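Local coordinates for protein pseudouridine synthase (Pyrococcus abyssi, PDB 2AUS) that probably isomerises uridine to pseudouridine in RNA, as a Cbf5-type member of the TruB family that carries a PUA domain, at residues A[157-162]-A[169-174]; A[250-255]-A[276-281]; A[285-290]-A[316-321]. One frame throughout, in Å; residues are numbered along the deposited sequence.

Contact 1: A[157-162]-A[169-174]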
# COMPACT_ATOMS: atom_id res chain seq x y z
N TYR A 157 13.51 -31.47 -3.35
CA TYR A 157 14.86 -30.98 -3.21
C TYR A 157 14.95 -29.70 -2.40
O TYR A 157 14.03 -28.88 -2.40
CB TYR A 157 15.50 -30.76 -4.59
CG TYR A 157 14.76 -29.79 -5.49
CD1 TYR A 157 14.89 -28.40 -5.33
CD2 TYR A 157 13.94 -30.25 -6.51
CE1 TYR A 157 14.21 -27.51 -6.16
CE2 TYR A 157 13.25 -29.37 -7.34
CZ TYR A 157 13.40 -28.00 -7.17
OH TYR A 157 12.72 -27.14 -8.02
N ILE A 158 16.06 -29.55 -1.70
CA ILE A 158 16.34 -28.37 -0.90
C ILE A 158 17.75 -27.97 -1.27
O ILE A 158 18.71 -28.66 -0.92
CB ILE A 158 16.28 -28.67 0.61
CG1 ILE A 158 14.84 -28.94 1.04
CG2 ILE A 158 16.85 -27.49 1.39
CD1 ILE A 158 14.69 -29.23 2.52
N GLU A 159 17.87 -26.87 -2.00
CA GLU A 159 19.16 -26.36 -2.43
C GLU A 159 19.50 -25.08 -1.67
O GLU A 159 18.87 -24.05 -1.87
CB GLU A 159 19.12 -26.10 -3.93
CG GLU A 159 20.21 -25.17 -4.44
CD GLU A 159 19.95 -24.70 -5.86
OE1 GLU A 159 18.83 -24.21 -6.13
OE2 GLU A 159 20.87 -24.82 -6.70
N ILE A 160 20.49 -25.16 -0.80
CA ILE A 160 20.92 -23.99 -0.03
C ILE A 160 21.71 -23.06 -0.93
O ILE A 160 22.75 -23.44 -1.48
CB ILE A 160 21.78 -24.40 1.17
CG1 ILE A 160 20.94 -25.23 2.15
CG2 ILE A 160 22.35 -23.16 1.85
CD1 ILE A 160 21.69 -25.73 3.35
N LEU A 161 21.20 -21.85 -1.11
CA LEU A 161 21.86 -20.86 -1.94
C LEU A 161 22.95 -20.17 -1.14
O LEU A 161 24.12 -20.18 -1.52
CB LEU A 161 20.84 -19.84 -2.46
CG LEU A 161 19.73 -20.39 -3.36
CD1 LEU A 161 18.79 -19.25 -3.76
CD2 LEU A 161 20.33 -21.03 -4.61
N GLU A 162 22.57 -19.56 -0.02
CA GLU A 162 23.53 -18.87 0.82
C GLU A 162 23.24 -19.02 2.30
O GLU A 162 22.09 -19.16 2.72
CB GLU A 162 23.57 -17.38 0.48
CG GLU A 162 23.86 -17.06 -0.98
CD GLU A 162 23.99 -15.57 -1.23
OE1 GLU A 162 23.45 -14.79 -0.42
OE2 GLU A 162 24.62 -15.19 -2.24
N LEU A 169 19.28 -18.82 2.97
CA LEU A 169 18.53 -18.60 1.74
C LEU A 169 18.56 -19.92 0.97
O LEU A 169 19.63 -20.40 0.60
CB LEU A 169 19.18 -17.48 0.92
CG LEU A 169 18.59 -17.20 -0.47
CD1 LEU A 169 17.19 -16.61 -0.32
CD2 LEU A 169 19.49 -16.22 -1.22
N PHE A 170 17.40 -20.52 0.74
CA PHE A 170 17.38 -21.79 0.02
C PHE A 170 16.24 -21.93 -0.96
O PHE A 170 15.22 -21.25 -0.86
CB PHE A 170 17.36 -22.95 1.02
CG PHE A 170 16.07 -23.08 1.79
CD1 PHE A 170 15.11 -24.00 1.39
CD2 PHE A 170 15.85 -22.32 2.93
CE1 PHE A 170 13.93 -24.17 2.13
CE2 PHE A 170 14.68 -22.48 3.67
CZ PHE A 170 13.72 -23.41 3.27
N ARG A 171 16.44 -22.82 -1.93
CA ARG A 171 15.44 -23.09 -2.95
C ARG A 171 14.90 -24.48 -2.64
O ARG A 171 15.66 -25.38 -2.28
CB ARG A 171 16.09 -23.07 -4.33
CG ARG A 171 15.24 -23.66 -5.44
CD ARG A 171 15.93 -23.51 -6.79
NE ARG A 171 15.79 -22.15 -7.29
CZ ARG A 171 16.78 -21.41 -7.76
NH1 ARG A 171 18.02 -21.89 -7.80
NH2 ARG A 171 16.54 -20.18 -8.21
N VAL A 172 13.59 -24.64 -2.74
CA VAL A 172 12.98 -25.92 -2.43
C VAL A 172 11.88 -26.31 -3.41
O VAL A 172 11.03 -25.49 -3.76
CB VAL A 172 12.39 -25.91 -0.99
CG1 VAL A 172 11.40 -24.77 -0.85
CG2 VAL A 172 11.72 -27.23 -0.69
N GLY A 173 11.93 -27.56 -3.86
CA GLY A 173 10.92 -28.08 -4.77
C GLY A 173 10.04 -28.94 -3.89
O GLY A 173 10.55 -29.72 -3.08
N VAL A 174 8.72 -28.80 -4.02
CA VAL A 174 7.80 -29.56 -3.19
C VAL A 174 6.56 -30.05 -3.92
O VAL A 174 6.17 -29.53 -4.97
CB VAL A 174 7.33 -28.72 -1.99
CG1 VAL A 174 8.51 -28.25 -1.17
CG2 VAL A 174 6.51 -27.51 -2.50
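Y157 lays its ring over G173, which has no side chain to hold it off: G173 CA lies 3.6 Å from the centroid of the Y157 ring, over the face, in a CH-pi contact. A chi1 of 59°, with CG between the backbone N and the carbonyl carbon, swings the ring across to the neighbouring strand, where CG of R171 meets its edge and E109 hydrogen-bonds the hydroxyl. Beyond it, E159 and R171 run side by side, the arginine bending at chi3 until R171 NH1 reaches E159 OE1 at 3.0 Å. This salt bridge uses the syn side of the carboxylate, 29° out of its plane, with the two flat groups turned 53° apart. The strands form an antiparallel beta hairpin of the TruB-family region, interrupted near its turn by a classic bulge in which L169 O accepts from both L161 N (2.7 Å) and E162 N (3.1 Å). There L161 slants over L169, CD1 to CG 3.9 Å, and another protein's chain packs on both leucines. On the opposite face, I158 sets CG2 against F170 CD1 (3.9 Å) and CG1 beside V172 CG2, an apolar surface covered by helices 122-131 and 180-191.

Contact 2: A[250-255]-A[276-281]; sequences LPKIWI and KLNAGI
The indole of W254 is sandwiched between two lysine side chains, with CE of K276 3.7 Å above one face and CB of K252, from its own strand, on the opposite face. With chi1 at 55°, K276 runs extended across the ring. Its CE makes a CH-pi contact with the five-membered ring, whereas K276 NZ lies 5.0 Å from the centroid of the W254 five-membered ring, a longer cation-pi approach over the same face. At the indole edge, in its plane, lie K276 O, L277 CA and N278 ND2; the amide of N278 stands almost upright to the ring, at 83°. Beyond the strand pair, D294 accepts from W254 NE1.

N278 is gripped at both ends of its amide. N278 OD1 accepts from the backbone N of K252 at 2.8 Å, with the donor tilted 29° from the carbonyl plane, and also accepts from a water that makes a weak bond to L250 O; ND2 donates to the carbonyl of E17. N278 N in turn donates to K252 O at 3.0 Å, while W254 N bonds K276 O at 2.8 Å. On the other face of the strands, I253 CG1 packs on I281 CD1 (3.9 Å) and lies alongside L277, and I281 CG1 presses on P251 CB. M309 of helix 306-311 covers this apolar side. Such antiparallel pairing of 252-255 with 274-278, the asparagine side chain extending the backbone bonding beyond the last bridge, belongs to the beta-sheet of the PUA domain.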
# COMPACT_ATOMS: atom_id res chain seq x y z
N LEU A 250 -0.26 -32.36 -17.53
CA LEU A 250 -1.29 -33.37 -17.35
C LEU A 250 -1.31 -34.41 -18.46
O LEU A 250 -0.91 -34.14 -19.59
CB LEU A 250 -2.68 -32.74 -17.30
CG LEU A 250 -3.08 -31.78 -16.19
CD1 LEU A 250 -4.55 -31.46 -16.35
CD2 LEU A 250 -2.80 -32.39 -14.84
N PRO A 251 -1.77 -35.63 -18.14
CA PRO A 251 -1.86 -36.71 -19.12
C PRO A 251 -2.95 -36.24 -20.10
O PRO A 251 -3.96 -35.68 -19.68
CB PRO A 251 -2.35 -37.90 -18.29
CG PRO A 251 -1.90 -37.56 -16.90
CD PRO A 251 -2.18 -36.10 -16.81
N LYS A 252 -2.76 -36.46 -21.39
CA LYS A 252 -3.75 -36.00 -22.35
C LYS A 252 -4.38 -37.08 -23.21
O LYS A 252 -3.80 -38.15 -23.39
CB LYS A 252 -3.13 -34.95 -23.26
CG LYS A 252 -2.63 -33.74 -22.52
CD LYS A 252 -1.81 -32.83 -23.42
CE LYS A 252 -1.25 -31.66 -22.63
NZ LYS A 252 -0.44 -30.76 -23.49
N ILE A 253 -5.57 -36.78 -23.72
CA ILE A 253 -6.29 -37.67 -24.61
C ILE A 253 -6.74 -36.79 -25.78
O ILE A 253 -7.46 -35.81 -25.58
CB ILE A 253 -7.54 -38.29 -23.94
CG1 ILE A 253 -7.11 -39.12 -22.73
CG2 ILE A 253 -8.32 -39.17 -24.95
CD1 ILE A 253 -8.27 -39.68 -21.91
N TRP A 254 -6.28 -37.12 -26.98
CA TRP A 254 -6.61 -36.37 -28.18
C TRP A 254 -7.80 -37.00 -28.88
O TRP A 254 -7.82 -38.20 -29.15
CB TRP A 254 -5.38 -36.33 -29.09
CG TRP A 254 -4.28 -35.44 -28.57
CD1 TRP A 254 -4.08 -34.13 -28.89
CD2 TRP A 254 -3.19 -35.82 -27.70
NE1 TRP A 254 -2.94 -33.67 -28.27
CE2 TRP A 254 -2.38 -34.68 -27.54
CE3 TRP A 254 -2.84 -37.01 -27.04
CZ2 TRP A 254 -1.21 -34.69 -26.75
CZ3 TRP A 254 -1.68 -37.03 -26.25
CH2 TRP A 254 -0.88 -35.87 -26.11
N ILE A 255 -8.80 -36.19 -29.20
CA ILE A 255 -10.00 -36.74 -29.82
C ILE A 255 -10.36 -36.23 -31.19
O ILE A 255 -9.89 -35.17 -31.62
CB ILE A 255 -11.21 -36.55 -28.88
CG1 ILE A 255 -11.51 -35.05 -28.72
CG2 ILE A 255 -10.89 -37.17 -27.52
CD1 ILE A 255 -12.75 -34.75 -27.93
N LYS A 276 -5.52 -40.57 -30.07
CA LYS A 276 -4.25 -40.95 -29.46
C LYS A 276 -4.28 -40.44 -28.02
O LYS A 276 -5.07 -39.55 -27.68
CB LYS A 276 -3.09 -40.32 -30.23
CG LYS A 276 -3.21 -38.82 -30.37
CD LYS A 276 -2.28 -38.28 -31.44
CE LYS A 276 -2.40 -36.77 -31.54
NZ LYS A 276 -1.53 -36.22 -32.60
N LEU A 277 -3.41 -41.00 -27.18
CA LEU A 277 -3.35 -40.61 -25.78
C LEU A 277 -2.01 -40.94 -25.12
O LEU A 277 -1.22 -41.71 -25.65
CB LEU A 277 -4.48 -41.26 -24.96
CG LEU A 277 -5.02 -42.69 -25.20
CD1 LEU A 277 -3.97 -43.63 -25.75
CD2 LEU A 277 -5.59 -43.20 -23.88
N ASN A 278 -1.77 -40.32 -23.97
CA ASN A 278 -0.54 -40.56 -23.23
C ASN A 278 -0.60 -41.92 -22.56
O ASN A 278 -1.68 -42.42 -22.23
CB ASN A 278 -0.35 -39.49 -22.16
CG ASN A 278 0.16 -38.19 -22.72
OD1 ASN A 278 -0.22 -37.12 -22.27
ND2 ASN A 278 1.04 -38.27 -23.72
N ALA A 279 0.56 -42.53 -22.39
CA ALA A 279 0.64 -43.82 -21.73
C ALA A 279 0.54 -43.53 -20.24
O ALA A 279 0.59 -42.37 -19.81
CB ALA A 279 1.97 -44.49 -22.04
N GLY A 280 0.40 -44.58 -19.44
CA GLY A 280 0.35 -44.42 -18.00
C GLY A 280 -0.87 -43.77 -17.38
O GLY A 280 -0.82 -43.40 -16.21
N ILE A 281 -1.95 -43.62 -18.13
CA ILE A 281 -3.15 -43.02 -17.55
C ILE A 281 -3.87 -44.14 -16.82
O ILE A 281 -3.96 -45.26 -17.33
CB ILE A 281 -4.11 -42.46 -18.62
CG1 ILE A 281 -3.51 -41.22 -19.28
CG2 ILE A 281 -5.45 -42.11 -17.97
CD1 ILE A 281 -4.38 -40.67 -20.40
O HOH W 1 1.25 -34.76 -22.15

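Contact 3: A[285-290]-A[316-321]; sequences DLVAIM and IAVDVE
V318, I289 and V287 carry most of the buried surface, and their contact is wholly apolar. V318 and V287 reach toward each other tip to tip: V287 CG2 comes within 3.9 Å of V318 CG2 and is equally near V318 CG1, so that a single methyl of one valine faces the fork of the other. A chi1 of -59° turns V287 CG2 out toward V318. I289, two residues on along the same side of its strand, stretches out through CG1 to CD1 with chi2 at -179°. I289 CD1 touches V320 CG2 at 3.9 Å, the two side chains crossing at about a right angle, and lies 4.2 Å from V318 CG1. At the margin, L286 brings CD1 near the carboxylate of E321, whose OE1 has a weak hydrogen bond from Q101.

The strands do not pair with each other. Their axes pass 8.8 Å apart at 93°, a spacing filled by side chains, as where the strongly curved sheet of a PUA domain folds over on itself to enclose a core. Strand 296-302 lies between them in the sheet, next to each, while 252-255 flanks the other side of 286-291 and sends I253 against V318 and I255 against I289. From strand 269-270, L269 packs on both I289 and V318; opposite it, A317 and V318 form a classic beta bulge.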
# COMPACT_ATOMS: atom_id res chain seq x y z
N ASP A 285 -7.37 -40.70 -12.60
CA ASP A 285 -6.47 -39.60 -12.93
C ASP A 285 -7.17 -38.42 -13.60
O ASP A 285 -8.11 -38.59 -14.38
CB ASP A 285 -5.35 -40.07 -13.86
CG ASP A 285 -4.38 -41.03 -13.19
OD1 ASP A 285 -4.27 -41.00 -11.94
OD2 ASP A 285 -3.72 -41.80 -13.92
N LEU A 286 -6.68 -37.23 -13.29
CA LEU A 286 -7.19 -36.00 -13.89
C LEU A 286 -6.53 -35.95 -15.27
O LEU A 286 -5.30 -36.03 -15.38
CB LEU A 286 -6.75 -34.80 -13.07
CG LEU A 286 -7.00 -33.39 -13.63
CD1 LEU A 286 -8.48 -33.16 -13.86
CD2 LEU A 286 -6.44 -32.37 -12.64
N VAL A 287 -7.33 -35.86 -16.32
CA VAL A 287 -6.78 -35.82 -17.66
C VAL A 287 -7.31 -34.63 -18.43
O VAL A 287 -8.36 -34.07 -18.10
CB VAL A 287 -7.11 -37.10 -18.46
CG1 VAL A 287 -6.54 -38.31 -17.75
CG2 VAL A 287 -8.62 -37.24 -18.66
N ALA A 288 -6.57 -34.23 -19.46
CA ALA A 288 -6.99 -33.12 -20.30
C ALA A 288 -7.37 -33.71 -21.65
O ALA A 288 -6.59 -34.43 -22.25
CB ALA A 288 -5.86 -32.12 -20.45
N ILE A 289 -8.58 -33.40 -22.12
CA ILE A 289 -9.07 -33.87 -23.40
C ILE A 289 -8.69 -32.81 -24.42
O ILE A 289 -9.03 -31.63 -24.25
CB ILE A 289 -10.59 -34.01 -23.40
CG1 ILE A 289 -11.02 -35.04 -22.34
CG2 ILE A 289 -11.07 -34.38 -24.81
CD1 ILE A 289 -12.51 -35.26 -22.29
N MET A 290 -8.00 -33.21 -25.48
CA MET A 290 -7.51 -32.27 -26.47
C MET A 290 -8.03 -32.52 -27.87
O MET A 290 -8.34 -33.66 -28.23
CB MET A 290 -5.98 -32.32 -26.53
CG MET A 290 -5.25 -32.30 -25.18
SD MET A 290 -5.42 -30.80 -24.20
CE MET A 290 -4.36 -29.66 -25.08
N ILE A 316 -17.43 -45.41 -21.63
CA ILE A 316 -17.03 -44.06 -21.27
C ILE A 316 -15.56 -44.07 -20.85
O ILE A 316 -15.17 -44.77 -19.92
CB ILE A 316 -17.89 -43.53 -20.11
CG1 ILE A 316 -19.34 -43.44 -20.58
CG2 ILE A 316 -17.38 -42.16 -19.66
CD1 ILE A 316 -20.31 -42.99 -19.50
N ALA A 317 -14.75 -43.29 -21.56
CA ALA A 317 -13.33 -43.23 -21.25
C ALA A 317 -13.05 -42.15 -20.21
O ALA A 317 -12.18 -42.30 -19.36
CB ALA A 317 -12.53 -42.97 -22.52
N VAL A 318 -13.80 -41.06 -20.28
CA VAL A 318 -13.60 -39.97 -19.33
C VAL A 318 -14.88 -39.31 -18.84
O VAL A 318 -15.78 -39.01 -19.63
CB VAL A 318 -12.73 -38.84 -19.93
CG1 VAL A 318 -12.53 -37.74 -18.89
CG2 VAL A 318 -11.39 -39.39 -20.39
N ASP A 319 -14.96 -39.09 -17.53
CA ASP A 319 -16.10 -38.41 -16.95
C ASP A 319 -15.73 -36.94 -16.92
O ASP A 319 -14.97 -36.49 -16.07
CB ASP A 319 -16.38 -38.91 -15.53
CG ASP A 319 -17.53 -39.88 -15.47
OD1 ASP A 319 -18.59 -39.58 -16.07
OD2 ASP A 319 -17.39 -40.95 -14.84
N VAL A 320 -16.26 -36.19 -17.88
CA VAL A 320 -15.97 -34.77 -18.00
C VAL A 320 -16.46 -33.95 -16.82
O VAL A 320 -17.64 -34.00 -16.47
CB VAL A 320 -16.56 -34.21 -19.31
CG1 VAL A 320 -16.28 -32.72 -19.42
CG2 VAL A 320 -15.96 -34.95 -20.51
N GLU A 321 -15.56 -33.20 -16.20
CA GLU A 321 -15.90 -32.38 -15.05
C GLU A 321 -16.04 -30.92 -15.42
O GLU A 321 -16.80 -30.19 -14.78
CB GLU A 321 -14.83 -32.54 -13.97
CG GLU A 321 -14.56 -33.98 -13.60
CD GLU A 321 -13.61 -34.13 -12.43
OE1 GLU A 321 -12.52 -33.51 -12.45
OE2 GLU A 321 -13.95 -34.87 -11.48

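Overall arrangement
Contacts 2 and 3 are two parts of one PUA-domain sheet, their centres about 9 Å apart. Strands 252-255 and 286-291 are neighbours in it: I253 O lies 2.7 Å from M290 N and I255 N 2.8 Å from M290 O, both probable hydrogen bonds. Side chains join them too, since I253 CD1 packs 3.5 Å from V318 CG2, linking the strand pair of contact 2 to the core of contact 3. Contact 1 belongs to a separate antiparallel sheet of the TruB-family part, about 33 Å from contact 2 and 35 Å from contact 3 between centres, with nearest atoms about 14 and 15 Å away. Of the three, it alone meets another protein's chain.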